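Local coordinates for Alr4995 protein (Nostoc sp., PDB 6LRG) that probably hydrolyses arginine to ornithine through its N-terminal module and converts ornithine to proline through its C-terminal, Rossmann-containing module, at residues F7-P12 with C264-V269; R139-S144 with G311-V316; I385-V390 with T442-E447; G488-V493 with E625-I630. All blocks are in the same frame, centred on the assembly; numbering follows the deposited sequence.

Interaction 1: residues F7-P12 with C264-V269; sequences FLMCPP and CLTLRV. With ORN (L-ornithine), chain E.
The phenyl ring of F7 meets the aliphatic stem of R268 obliquely, its CE2 3.5 Å from R268 CB, while its CD2 lies 4.0 Å from T266 CB. The guanidinium plane stands 73° from the ring, so these flat groups do not stack: the backbone and methylenes of R268 do the touching, and the extended arginine chain carries NE onward to T270 O. In F7 the ring carbon CG is anti to the carbonyl carbon (chi1 -73°), which sets CG beside the backbone N and lets the end of the ring come nearer to R268 than its first bond would suggest. With an alanine here, the R268 methylenes and T266 would probably lose the surface they lean on, and a gap would open beneath helix 34-49.

F7 and R268 form an antiparallel non-hydrogen-bonded pair. Next to them L8 N donates a nearly straight bond (164°) to L267 O at 2.8 Å; the return bond from L267 N is weak. L8 CB packs 4.1 Å from V269 CG1, while M9 lies alongside T266 and brings its CG 3.4 Å from L265 O. At the start of 264-269, C264 SG is 3.0 Å from NE of the bound ornithine, consistent with the nucleophilic cysteine of the guanidine-modifying superfamily.

Strand 6-9 runs between strands 53-56 and 267-268; F7 and M9 face L48 and W41 of helix 34-49, whereas L8 and V269 pack on W100 of helix 93-102.

Interaction 2: residues R139-S144 with G311-V316; sequences RSELDS and GGSFQV. With ORN (L-ornithine), chain E.
S313 is the residue on which E141 and L142 converge, and on their side the contact is close-fitting. E141 OE1 comes within 3.7 Å of S313 CB: the glutamate chain, bent at chi2 (76°), brings its end nearer than its first bond would suggest. L142 CB sits 4.0 Å from S313 OG, and L142 CD2 approaches the backbone at G312 CA, 4.4 Å away. Just before it, G311 ends helix 299-310 in a Schellman motif, with a positive phi that suits glycine, since a side chain there would be jammed against the preceding carbonyl O.

The side facing D143 is looser. D143 OD2 stays 4.3 Å from S313 OG, and a water links them, donating to D143 OD2 at 2.8 Å and lying 3.3 Å from S313 OG. No direct hydrogen bond joins the two segments. The acids are instead held by R325 of the second subunit, which forms salt bridges with both E141 and D143, while D143 also pairs with K334 and S336. A short 3-10 turn, 142-144, follows E141 and carries D143; E141 O accepts bonds from both N and OG of S144.

At the far end of the same loop R139 grips the carboxylate of the bound ornithine edge-on: R139 NH1 donates to ORN O at 2.9 Å, and R139 NH2 to ORN OXT at 2.7 Å, both nearly straight. E118 forms a salt bridge with R139 NH1, consistent with a second-shell role in positioning it. Such a two-pronged arginine–carboxylate pair is the classic way an amino-acid-binding site recognises the alpha-carboxylate of its ligand.

Interaction 3: residues I385-V390 with T442-E447; sequences IYPTEV and TIRKTE
An antiparallel strand pair at the margin of a mixed beta-sheet joins these segments: strand 388-392 runs beside strand 440-442, at one edge of the sheet within this chain, with T388 and T442 as a non-hydrogen-bonded pair, just before the chain turns into helix 446-449. Beyond the strands Y386 and R444 make a cation-pi stack. The guanidinium lies almost flat on the ring, centres 3.8 Å apart and planes at 13°, with R444 NE displaced toward the ring's rim; R444 CD adds a CH-pi contact over the same face. A bend at chi3 (51°) lays the guanidinium down in this way, and S448 and D352 O bind its outer nitrogens. On the opposite face I385 CG1 sits over the ring centre, so arginine and isoleucine sandwich the tyrosine. A serine in place of Y386 would probably take away the flat surface under the R444 guanidinium, leaving only its bonds to S448 and D352 among those described to fix its rotation.

I443 crosses E389 at about a right angle, its CG2 3.8 Å from E389 CD, while R441 holds the glutamate's carboxylate through a salt bridge. P387 suits its place because its ring offers only carbon to I443, its CB lying 3.6 Å from I443 CG1. Its carbonyl does the polar work: P387 O takes a straight bond (171°) from I443 N at 2.8 Å, and from the other face of the carbonyl plane one from T442 OG1 at 3.1 Å.

Interaction 4: residues G488-V493 with E625-I630; sequences GGKVVV and EGAEMI
K490 reaches across to the 625-630 segment with a fully extended chain, CG anti to the backbone N (chi1 -178°), and each of its atoms finds the partner's backbone. K490 CB lies 3.8 Å from G626 O; K490 CG runs 3.9 Å from A627 CA; CD and CE pass alongside the carbonyl of E625, with K490 CD 3.4 Å from E625 O. At the tip K490 NZ donates to E625 O at 2.6 Å, in the carbonyl plane, and also bonds H623 O, so the ammonium meets carbonyls at the end of helix 613-624; a long, flexible lysine suits that span. G626, with positive phi, makes the turn there.

These segments lead into two neighbouring parallel strands, 491-495 and 629-633, in the middle of a Rossmann sheet of strand order 321456. In such folds dinucleotides bind at the opposite, carboxyl ends of the strands.

The strands are joined first through K490 O, which accepts a straight bond (172°) from E628 N at 2.7 Å and a weak one from M629 N. V492 N then donates to M629 O at 3.0 Å. V491 and M629 face helix 467-486, where branched and flexible apolar chains fill the interior, while V492 CG2 packs 3.7 Å from A627 CB on the side of L624.

Overall arrangement
Interactions 1 and 2 share the bound ornithine: C264 lies at its side-chain end and R139 holds its carboxylate, although the centres of the two contacts are about 28 Å apart and their nearest atoms about 10 Å. Their segments alternate along the chain; interaction 1 joins the two ends of the N-terminal module, while interaction 2 ties the loop carrying R139 to the strand that begins at S313. Interaction 3 follows in series, its centre about 29 Å from that of interaction 2. Both reach other subunits, interaction 2 the second and interaction 3 chiefly the third. Interaction 4, in the Rossmann region, stands apart, its centre about 62 Å from that of interaction 1 and about 52 Å from that of interaction 3.

Interaction 1: residues F7-P12 with C264-V269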
loop_
_atom_site.group_PDB
_atom_site.type_symbol
_atom_site.label_atom_id
_atom_site.label_comp_id
_atom_site.label_asym_id
_atom_site.label_seq_id
_atom_site.Cartn_x
_atom_site.Cartn_y
_atom_site.Cartn_z
ATOM N N PHE B 7 43.250 22.605 -37.417
ATOM C CA PHE B 7 41.864 22.275 -37.138
ATOM C C PHE B 7 40.989 22.601 -38.328
ATOM O O PHE B 7 41.227 23.573 -39.036
ATOM C CB PHE B 7 41.361 23.031 -35.919
ATOM C CG PHE B 7 41.903 22.516 -34.638
ATOM C CD1 PHE B 7 43.106 22.995 -34.139
ATOM C CD2 PHE B 7 41.212 21.543 -33.925
ATOM C CE1 PHE B 7 43.615 22.510 -32.941
ATOM C CE2 PHE B 7 41.714 21.054 -32.734
ATOM C CZ PHE B 7 42.917 21.536 -32.237
ATOM N N LEU B 8 39.969 21.780 -38.543
ATOM C CA LEU B 8 38.994 22.044 -39.584
ATOM C C LEU B 8 37.733 22.623 -38.973
ATOM O O LEU B 8 37.179 22.027 -38.054
ATOM C CB LEU B 8 38.668 20.767 -40.339
ATOM C CG LEU B 8 37.651 20.931 -41.460
ATOM C CD1 LEU B 8 38.233 21.824 -42.554
ATOM C CD2 LEU B 8 37.273 19.576 -41.995
ATOM N N MET B 9 37.293 23.781 -39.471
ATOM C CA MET B 9 36.033 24.399 -39.037
ATOM C C MET B 9 35.171 24.794 -40.234
ATOM O O MET B 9 35.607 24.678 -41.381
ATOM C CB MET B 9 36.293 25.630 -38.160
ATOM C CG MET B 9 36.973 25.312 -36.850
ATOM S SD MET B 9 37.201 26.756 -35.797
ATOM C CE MET B 9 35.511 27.329 -35.626
ATOM N N CYS B 10 33.953 25.257 -39.969
ATOM C CA CYS B 10 33.048 25.668 -41.034
ATOM C C CYS B 10 32.218 26.862 -40.570
ATOM O O CYS B 10 31.553 26.790 -39.538
ATOM C CB CYS B 10 32.149 24.506 -41.455
ATOM S SG CYS B 10 31.069 24.802 -42.887
ATOM N N PRO B 11 32.279 27.978 -41.322
ATOM C CA PRO B 11 31.565 29.207 -40.954
ATOM C C PRO B 11 30.042 29.044 -40.945
ATOM O O PRO B 11 29.480 28.364 -41.805
ATOM C CB PRO B 11 31.999 30.204 -42.034
ATOM C CG PRO B 11 32.439 29.370 -43.171
ATOM C CD PRO B 11 33.052 28.150 -42.564
ATOM N N PRO B 12 29.383 29.674 -39.964
ATOM C CA PRO B 12 27.936 29.608 -39.747
ATOM C C PRO B 12 27.128 30.473 -40.696
ATOM O O PRO B 12 26.116 31.023 -40.267
ATOM C CB PRO B 12 27.784 30.116 -38.315
ATOM C CG PRO B 12 28.953 31.008 -38.118
ATOM C CD PRO B 12 30.069 30.393 -38.874
ATOM N N CYS B 264 32.553 20.241 -31.016
ATOM C CA CYS B 264 31.740 19.870 -32.167
ATOM C C CYS B 264 31.996 20.745 -33.367
ATOM O O CYS B 264 31.832 20.316 -34.510
ATOM C CB CYS B 264 30.260 19.934 -31.815
ATOM S SG CYS B 264 29.757 18.602 -30.766
ATOM N N LEU B 265 32.388 21.980 -33.095
ATOM C CA LEU B 265 32.644 22.950 -34.144
ATOM C C LEU B 265 34.042 22.792 -34.761
ATOM O O LEU B 265 34.371 23.474 -35.728
ATOM C CB LEU B 265 32.452 24.355 -33.579
ATOM C CG LEU B 265 30.993 24.673 -33.259
ATOM C CD1 LEU B 265 30.871 25.896 -32.357
ATOM C CD2 LEU B 265 30.208 24.854 -34.549
ATOM N N THR B 266 34.849 21.883 -34.213
ATOM C CA THR B 266 36.224 21.689 -34.669
ATOM C C THR B 266 36.551 20.238 -34.968
ATOM O O THR B 266 35.929 19.324 -34.432
ATOM C CB THR B 266 37.270 22.177 -33.624
ATOM O OG1 THR B 266 37.342 21.243 -32.535
ATOM C CG2 THR B 266 36.932 23.566 -33.096
ATOM N N LEU B 267 37.556 20.030 -35.810
ATOM C CA LEU B 267 38.059 18.696 -36.083
ATOM C C LEU B 267 39.562 18.764 -36.235
ATOM O O LEU B 267 40.068 19.290 -37.227
ATOM C CB LEU B 267 37.419 18.111 -37.346
ATOM C CG LEU B 267 37.999 16.779 -37.851
ATOM C CD1 LEU B 267 37.863 15.689 -36.810
ATOM C CD2 LEU B 267 37.317 16.338 -39.118
ATOM N N ARG B 268 40.285 18.242 -35.255
ATOM C CA ARG B 268 41.735 18.205 -35.357
ATOM C C ARG B 268 42.189 17.221 -36.435
ATOM O O ARG B 268 41.988 16.021 -36.302
ATOM C CB ARG B 268 42.357 17.847 -34.008
ATOM C CG ARG B 268 43.878 17.760 -34.035
ATOM C CD ARG B 268 44.452 17.678 -32.632
ATOM N NE ARG B 268 45.898 17.458 -32.621
ATOM C CZ ARG B 268 46.702 17.881 -31.650
ATOM N NH1 ARG B 268 46.205 18.562 -30.618
ATOM N NH2 ARG B 268 48.002 17.626 -31.710
ATOM N N VAL B 269 42.823 17.729 -37.491
ATOM C CA VAL B 269 43.274 16.881 -38.591
ATOM C C VAL B 269 44.786 16.556 -38.534
ATOM O O VAL B 269 45.300 15.809 -39.372
ATOM C CB VAL B 269 42.915 17.533 -39.944
ATOM C CG1 VAL B 269 41.439 17.808 -39.983
ATOM C CG2 VAL B 269 43.652 18.838 -40.115
HETATM N N ORN E . 22.609 18.851 -35.042
HETATM C CA ORN E . 23.777 18.028 -34.978
HETATM C CB ORN E . 24.618 18.377 -33.767
HETATM C CG ORN E . 25.874 17.533 -33.753
HETATM C CD ORN E . 26.827 18.036 -32.692
HETATM N NE ORN E . 27.751 17.006 -32.329
HETATM C C ORN E . 23.333 16.585 -34.928
HETATM O O ORN E . 24.012 15.676 -35.473
HETATM O OXT ORN E . 22.253 16.304 -34.355
#

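Interaction 2: residues R139-S144 with G311-V316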
loop_
_atom_site.group_PDB
_atom_site.type_symbol
_atom_site.label_atom_id
_atom_site.label_comp_id
_atom_site.label_asym_id
_atom_site.label_seq_id
_atom_site.Cartn_x
_atom_site.Cartn_y
_atom_site.Cartn_z
ATOM N N ARG B 139 24.140 7.076 -32.242
ATOM C CA ARG B 139 24.474 7.452 -33.604
ATOM C C ARG B 139 25.392 6.440 -34.278
ATOM O O ARG B 139 25.066 5.913 -35.331
ATOM C CB ARG B 139 25.111 8.835 -33.618
ATOM C CG ARG B 139 24.160 9.946 -33.194
ATOM C CD ARG B 139 23.010 10.155 -34.174
ATOM N NE ARG B 139 22.283 11.369 -33.820
ATOM C CZ ARG B 139 22.570 12.594 -34.260
ATOM N NH1 ARG B 139 23.565 12.787 -35.123
ATOM N NH2 ARG B 139 21.848 13.634 -33.845
ATOM N N SER B 140 26.543 6.164 -33.684
ATOM C CA SER B 140 27.402 5.156 -34.259
ATOM C C SER B 140 26.969 3.760 -33.852
ATOM O O SER B 140 26.761 3.485 -32.678
ATOM C CB SER B 140 28.843 5.394 -33.850
ATOM O OG SER B 140 29.230 6.695 -34.250
ATOM N N GLU B 141 26.842 2.885 -34.839
ATOM C CA GLU B 141 26.626 1.478 -34.594
ATOM C C GLU B 141 27.881 0.805 -34.033
ATOM O O GLU B 141 29.008 1.073 -34.474
ATOM C CB GLU B 141 26.188 0.779 -35.886
ATOM C CG GLU B 141 25.489 -0.576 -35.650
ATOM C CD GLU B 141 24.046 -0.442 -35.164
ATOM O OE1 GLU B 141 23.469 -1.452 -34.701
ATOM O OE2 GLU B 141 23.478 0.664 -35.267
ATOM N N LEU B 142 27.676 -0.066 -33.054
ATOM C CA LEU B 142 28.743 -0.887 -32.494
ATOM C C LEU B 142 29.566 -1.588 -33.555
ATOM O O LEU B 142 30.788 -1.698 -33.428
ATOM C CB LEU B 142 28.153 -1.934 -31.550
ATOM C CG LEU B 142 29.157 -2.954 -31.011
ATOM C CD1 LEU B 142 30.213 -2.246 -30.206
ATOM C CD2 LEU B 142 28.453 -4.013 -30.162
ATOM N N ASP B 143 28.893 -2.057 -34.601
ATOM C CA ASP B 143 29.531 -2.829 -35.673
ATOM C C ASP B 143 30.467 -2.020 -36.599
ATOM O O ASP B 143 31.170 -2.598 -37.419
ATOM C CB ASP B 143 28.463 -3.498 -36.526
ATOM C CG ASP B 143 28.132 -4.902 -36.055
ATOM O OD1 ASP B 143 28.897 -5.439 -35.233
ATOM O OD2 ASP B 143 27.116 -5.466 -36.507
ATOM N N SER B 144 30.458 -0.696 -36.497
ATOM C CA SER B 144 31.454 0.090 -37.222
ATOM C C SER B 144 32.821 0.019 -36.520
ATOM O O SER B 144 33.848 0.163 -37.170
ATOM C CB SER B 144 31.008 1.554 -37.381
ATOM O OG SER B 144 30.956 2.208 -36.131
ATOM N N GLY B 311 23.798 -4.425 -23.739
ATOM C CA GLY B 311 24.911 -3.673 -24.299
ATOM C C GLY B 311 25.447 -4.178 -25.629
ATOM O O GLY B 311 26.575 -3.870 -25.994
ATOM N N GLY B 312 24.651 -4.953 -26.358
ATOM C CA GLY B 312 25.072 -5.454 -27.654
ATOM C C GLY B 312 24.235 -4.877 -28.777
ATOM O O GLY B 312 23.435 -3.985 -28.541
ATOM N N SER B 313 24.432 -5.362 -30.000
ATOM C CA SER B 313 23.554 -4.991 -31.112
ATOM C C SER B 313 23.179 -6.225 -31.912
ATOM O O SER B 313 23.805 -7.271 -31.774
ATOM C CB SER B 313 24.211 -3.947 -32.028
ATOM O OG SER B 313 25.312 -4.498 -32.721
ATOM N N PHE B 314 22.167 -6.108 -32.763
ATOM C CA PHE B 314 21.756 -7.253 -33.562
ATOM C C PHE B 314 21.537 -6.866 -34.997
ATOM O O PHE B 314 21.180 -5.733 -35.302
ATOM C CB PHE B 314 20.456 -7.869 -33.025
ATOM C CG PHE B 314 19.285 -6.944 -33.121
ATOM C CD1 PHE B 314 18.551 -6.838 -34.306
ATOM C CD2 PHE B 314 18.939 -6.135 -32.044
ATOM C CE1 PHE B 314 17.497 -5.944 -34.404
ATOM C CE2 PHE B 314 17.869 -5.246 -32.131
ATOM C CZ PHE B 314 17.147 -5.153 -33.315
ATOM N N GLN B 315 21.684 -7.839 -35.871
ATOM C CA GLN B 315 21.185 -7.709 -37.221
ATOM C C GLN B 315 20.368 -8.952 -37.588
ATOM O O GLN B 315 20.890 -10.062 -37.568
ATOM C CB GLN B 315 22.342 -7.521 -38.188
ATOM C CG GLN B 315 21.919 -7.267 -39.605
ATOM C CD GLN B 315 23.101 -7.182 -40.542
ATOM O OE1 GLN B 315 24.248 -7.459 -40.157
ATOM N NE2 GLN B 315 22.833 -6.801 -41.787
ATOM N N VAL B 316 19.094 -8.775 -37.913
ATOM C CA VAL B 316 18.284 -9.918 -38.340
ATOM C C VAL B 316 18.622 -10.255 -39.780
ATOM O O VAL B 316 18.290 -9.509 -40.692
ATOM C CB VAL B 316 16.775 -9.652 -38.199
ATOM C CG1 VAL B 316 15.982 -10.792 -38.801
ATOM C CG2 VAL B 316 16.414 -9.459 -36.733
HETATM N N ORN E . 22.609 18.851 -35.042
HETATM C CA ORN E . 23.777 18.028 -34.978
HETATM C CB ORN E . 24.618 18.377 -33.767
HETATM C CG ORN E . 25.874 17.533 -33.753
HETATM C CD ORN E . 26.827 18.036 -32.692
HETATM N NE ORN E . 27.751 17.006 -32.329
HETATM C C ORN E . 23.333 16.585 -34.928
HETATM O O ORN E . 24.012 15.676 -35.473
HETATM O OXT ORN E . 22.253 16.304 -34.355
HETATM O O HOH W 1 25.413 -6.960 -34.879
#

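Interaction 3: residues I385-V390 with T442-E447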
loop_
_atom_site.group_PDB
_atom_site.type_symbol
_atom_site.label_atom_id
_atom_site.label_comp_id
_atom_site.label_asym_id
_atom_site.label_seq_id
_atom_site.Cartn_x
_atom_site.Cartn_y
_atom_site.Cartn_z
ATOM N N ILE B 385 16.692 -22.356 -13.874
ATOM C CA ILE B 385 15.684 -23.307 -13.438
ATOM C C ILE B 385 15.277 -24.274 -14.551
ATOM O O ILE B 385 14.643 -25.298 -14.291
ATOM C CB ILE B 385 14.407 -22.592 -12.920
ATOM C CG1 ILE B 385 13.746 -21.793 -14.047
ATOM C CG2 ILE B 385 14.724 -21.702 -11.735
ATOM C CD1 ILE B 385 12.378 -21.199 -13.687
ATOM N N TYR B 386 15.634 -23.954 -15.790
ATOM C CA TYR B 386 15.098 -24.675 -16.940
ATOM C C TYR B 386 15.915 -25.916 -17.302
ATOM O O TYR B 386 17.116 -25.970 -17.037
ATOM C CB TYR B 386 15.000 -23.722 -18.141
ATOM C CG TYR B 386 14.105 -22.516 -17.890
ATOM C CD1 TYR B 386 12.728 -22.658 -17.818
ATOM C CD2 TYR B 386 14.639 -21.241 -17.722
ATOM C CE1 TYR B 386 11.904 -21.574 -17.586
ATOM C CE2 TYR B 386 13.814 -20.138 -17.489
ATOM C CZ TYR B 386 12.445 -20.317 -17.427
ATOM O OH TYR B 386 11.604 -19.245 -17.201
ATOM N N PRO B 387 15.260 -26.930 -17.907
ATOM C CA PRO B 387 15.906 -28.191 -18.308
ATOM C C PRO B 387 16.972 -27.953 -19.363
ATOM O O PRO B 387 16.715 -27.278 -20.359
ATOM C CB PRO B 387 14.757 -29.029 -18.882
ATOM C CG PRO B 387 13.512 -28.370 -18.419
ATOM C CD PRO B 387 13.829 -26.919 -18.258
ATOM N N THR B 388 18.156 -28.511 -19.136
ATOM C CA THR B 388 19.357 -28.080 -19.830
ATOM C C THR B 388 20.140 -29.281 -20.340
ATOM O O THR B 388 20.261 -30.298 -19.659
ATOM C CB THR B 388 20.249 -27.222 -18.895
ATOM O OG1 THR B 388 19.457 -26.197 -18.286
ATOM C CG2 THR B 388 21.400 -26.568 -19.650
ATOM N N GLU B 389 20.653 -29.166 -21.559
ATOM C CA GLU B 389 21.589 -30.150 -22.072
ATOM C C GLU B 389 22.961 -29.514 -22.268
ATOM O O GLU B 389 23.058 -28.328 -22.554
ATOM C CB GLU B 389 21.097 -30.740 -23.388
ATOM C CG GLU B 389 19.978 -31.735 -23.250
ATOM C CD GLU B 389 19.432 -32.175 -24.601
ATOM O OE1 GLU B 389 19.735 -31.508 -25.616
ATOM O OE2 GLU B 389 18.696 -33.177 -24.643
ATOM N N VAL B 390 24.012 -30.307 -22.093
ATOM C CA VAL B 390 25.365 -29.868 -22.384
ATOM C C VAL B 390 26.053 -30.857 -23.333
ATOM O O VAL B 390 25.769 -32.056 -23.314
ATOM C CB VAL B 390 26.175 -29.692 -21.105
ATOM C CG1 VAL B 390 25.517 -28.642 -20.242
ATOM C CG2 VAL B 390 26.279 -31.007 -20.350
ATOM N N THR B 442 18.859 -25.114 -23.952
ATOM C CA THR B 442 17.752 -25.408 -23.073
ATOM C C THR B 442 16.776 -26.305 -23.818
ATOM O O THR B 442 16.700 -26.258 -25.041
ATOM C CB THR B 442 17.055 -24.133 -22.601
ATOM O OG1 THR B 442 16.232 -24.442 -21.476
ATOM C CG2 THR B 442 16.194 -23.561 -23.705
ATOM N N ILE B 443 16.049 -27.145 -23.094
ATOM C CA ILE B 443 15.048 -27.981 -23.738
ATOM C C ILE B 443 13.670 -27.725 -23.154
ATOM O O ILE B 443 12.907 -28.652 -22.919
ATOM C CB ILE B 443 15.394 -29.487 -23.635
ATOM C CG1 ILE B 443 15.858 -29.845 -22.211
ATOM C CG2 ILE B 443 16.448 -29.852 -24.680
ATOM C CD1 ILE B 443 16.372 -31.293 -22.039
ATOM N N ARG B 444 13.362 -26.459 -22.920
ATOM C CA ARG B 444 12.002 -26.055 -22.586
ATOM C C ARG B 444 11.036 -26.410 -23.719
ATOM O O ARG B 444 11.388 -26.323 -24.899
ATOM C CB ARG B 444 11.938 -24.557 -22.309
ATOM C CG ARG B 444 13.050 -24.065 -21.435
ATOM C CD ARG B 444 13.042 -22.557 -21.366
ATOM N NE ARG B 444 11.716 -22.075 -21.034
ATOM C CZ ARG B 444 11.388 -20.794 -20.933
ATOM N NH1 ARG B 444 12.292 -19.852 -21.141
ATOM N NH2 ARG B 444 10.145 -20.462 -20.625
ATOM N N LYS B 445 9.823 -26.816 -23.359
ATOM C CA LYS B 445 8.828 -27.180 -24.358
ATOM C C LYS B 445 8.226 -25.908 -24.961
ATOM O O LYS B 445 8.323 -24.831 -24.361
ATOM C CB LYS B 445 7.745 -28.089 -23.744
ATOM C CG LYS B 445 8.250 -29.507 -23.385
ATOM C CD LYS B 445 8.087 -30.478 -24.568
ATOM C CE LYS B 445 8.750 -31.835 -24.311
ATOM N NZ LYS B 445 10.139 -31.705 -23.773
ATOM N N THR B 446 7.637 -26.048 -26.152
ATOM C CA THR B 446 7.047 -24.948 -26.930
ATOM C C THR B 446 6.345 -23.881 -26.083
ATOM O O THR B 446 6.845 -22.761 -25.942
ATOM C CB THR B 446 6.023 -25.499 -27.967
ATOM O OG1 THR B 446 6.678 -26.411 -28.854
ATOM C CG2 THR B 446 5.399 -24.380 -28.784
ATOM N N GLU B 447 5.199 -24.248 -25.510
ATOM C CA GLU B 447 4.361 -23.324 -24.742
ATOM C C GLU B 447 5.114 -22.656 -23.589
ATOM O O GLU B 447 4.840 -21.506 -23.242
ATOM C CB GLU B 447 3.119 -24.040 -24.201
ATOM C CG GLU B 447 3.338 -25.475 -23.733
ATOM C CD GLU B 447 3.504 -26.471 -24.875
ATOM O OE1 GLU B 447 2.691 -26.438 -25.830
ATOM O OE2 GLU B 447 4.467 -27.272 -24.823
#

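Interaction 4: residues G488-V493 with E625-I630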
loop_
_atom_site.group_PDB
_atom_site.type_symbol
_atom_site.label_atom_id
_atom_site.label_comp_id
_atom_site.label_asym_id
_atom_site.label_seq_id
_atom_site.Cartn_x
_atom_site.Cartn_y
_atom_site.Cartn_z
ATOM N N GLY B 488 32.036 10.592 21.972
ATOM C CA GLY B 488 32.641 9.268 21.974
ATOM C C GLY B 488 31.695 8.082 22.183
ATOM O O GLY B 488 32.137 7.005 22.594
ATOM N N GLY B 489 30.404 8.270 21.893
ATOM C CA GLY B 489 29.384 7.252 22.121
ATOM C C GLY B 489 29.409 6.047 21.184
ATOM O O GLY B 489 30.382 5.838 20.457
ATOM N N LYS B 490 28.347 5.240 21.209
ATOM C CA LYS B 490 28.291 4.037 20.364
ATOM C C LYS B 490 27.015 3.966 19.541
ATOM O O LYS B 490 25.906 3.923 20.085
ATOM C CB LYS B 490 28.419 2.764 21.204
ATOM C CG LYS B 490 28.421 1.470 20.381
ATOM C CD LYS B 490 28.847 0.282 21.236
ATOM C CE LYS B 490 29.088 -0.976 20.409
ATOM N NZ LYS B 490 29.241 -2.221 21.238
ATOM N N VAL B 491 27.187 3.965 18.224
ATOM C CA VAL B 491 26.078 3.853 17.282
ATOM C C VAL B 491 26.165 2.542 16.508
ATOM O O VAL B 491 27.235 2.168 16.019
ATOM C CB VAL B 491 26.067 5.024 16.283
ATOM C CG1 VAL B 491 24.917 4.872 15.313
ATOM C CG2 VAL B 491 26.007 6.369 17.023
ATOM N N VAL B 492 25.041 1.838 16.411
ATOM C CA VAL B 492 24.988 0.574 15.698
ATOM C C VAL B 492 24.084 0.712 14.483
ATOM O O VAL B 492 23.073 1.424 14.515
ATOM C CB VAL B 492 24.484 -0.556 16.604
ATOM C CG1 VAL B 492 24.388 -1.876 15.833
ATOM C CG2 VAL B 492 25.387 -0.708 17.825
ATOM N N VAL B 493 24.454 0.047 13.397
ATOM C CA VAL B 493 23.624 0.069 12.209
ATOM C C VAL B 493 23.193 -1.330 11.807
ATOM O O VAL B 493 23.998 -2.261 11.771
ATOM C CB VAL B 493 24.357 0.758 11.031
ATOM C CG1 VAL B 493 23.593 0.559 9.746
ATOM C CG2 VAL B 493 24.500 2.238 11.314
ATOM N N GLU B 625 26.106 -4.208 23.068
ATOM C CA GLU B 625 26.433 -3.694 24.390
ATOM C C GLU B 625 27.032 -2.294 24.330
ATOM O O GLU B 625 27.941 -2.025 23.534
ATOM C CB GLU B 625 27.389 -4.642 25.116
ATOM C CG GLU B 625 26.995 -6.106 24.960
ATOM C CD GLU B 625 27.923 -7.082 25.696
ATOM O OE1 GLU B 625 29.117 -6.745 25.894
ATOM O OE2 GLU B 625 27.447 -8.189 26.065
ATOM N N GLY B 626 26.489 -1.408 25.167
ATOM C CA GLY B 626 26.917 -0.025 25.236
ATOM C C GLY B 626 26.270 0.889 24.218
ATOM O O GLY B 626 26.381 2.108 24.318
ATOM N N ALA B 627 25.597 0.309 23.234
ATOM C CA ALA B 627 24.994 1.096 22.157
ATOM C C ALA B 627 24.104 2.212 22.686
ATOM O O ALA B 627 23.317 1.992 23.603
ATOM C CB ALA B 627 24.204 0.196 21.237
ATOM N N GLU B 628 24.236 3.410 22.118
ATOM C CA GLU B 628 23.435 4.550 22.553
ATOM C C GLU B 628 22.349 4.865 21.552
ATOM O O GLU B 628 21.317 5.444 21.888
ATOM C CB GLU B 628 24.305 5.783 22.756
ATOM C CG GLU B 628 25.259 5.699 23.930
ATOM C CD GLU B 628 25.673 7.080 24.406
ATOM O OE1 GLU B 628 24.910 8.043 24.150
ATOM O OE2 GLU B 628 26.759 7.208 25.016
ATOM N N MET B 629 22.606 4.498 20.307
ATOM C CA MET B 629 21.626 4.624 19.247
ATOM C C MET B 629 21.728 3.404 18.358
ATOM O O MET B 629 22.806 2.822 18.201
ATOM C CB MET B 629 21.844 5.897 18.422
ATOM C CG MET B 629 20.756 6.126 17.362
ATOM S SD MET B 629 20.965 7.636 16.392
ATOM C CE MET B 629 20.730 8.894 17.651
ATOM N N ILE B 630 20.596 3.015 17.787
ATOM C CA ILE B 630 20.572 1.974 16.784
ATOM C C ILE B 630 19.859 2.504 15.548
ATOM O O ILE B 630 18.708 2.943 15.617
ATOM C CB ILE B 630 19.875 0.700 17.301
ATOM C CG1 ILE B 630 20.656 0.099 18.469
ATOM C CG2 ILE B 630 19.748 -0.336 16.195
ATOM C CD1 ILE B 630 19.984 -1.118 19.046
#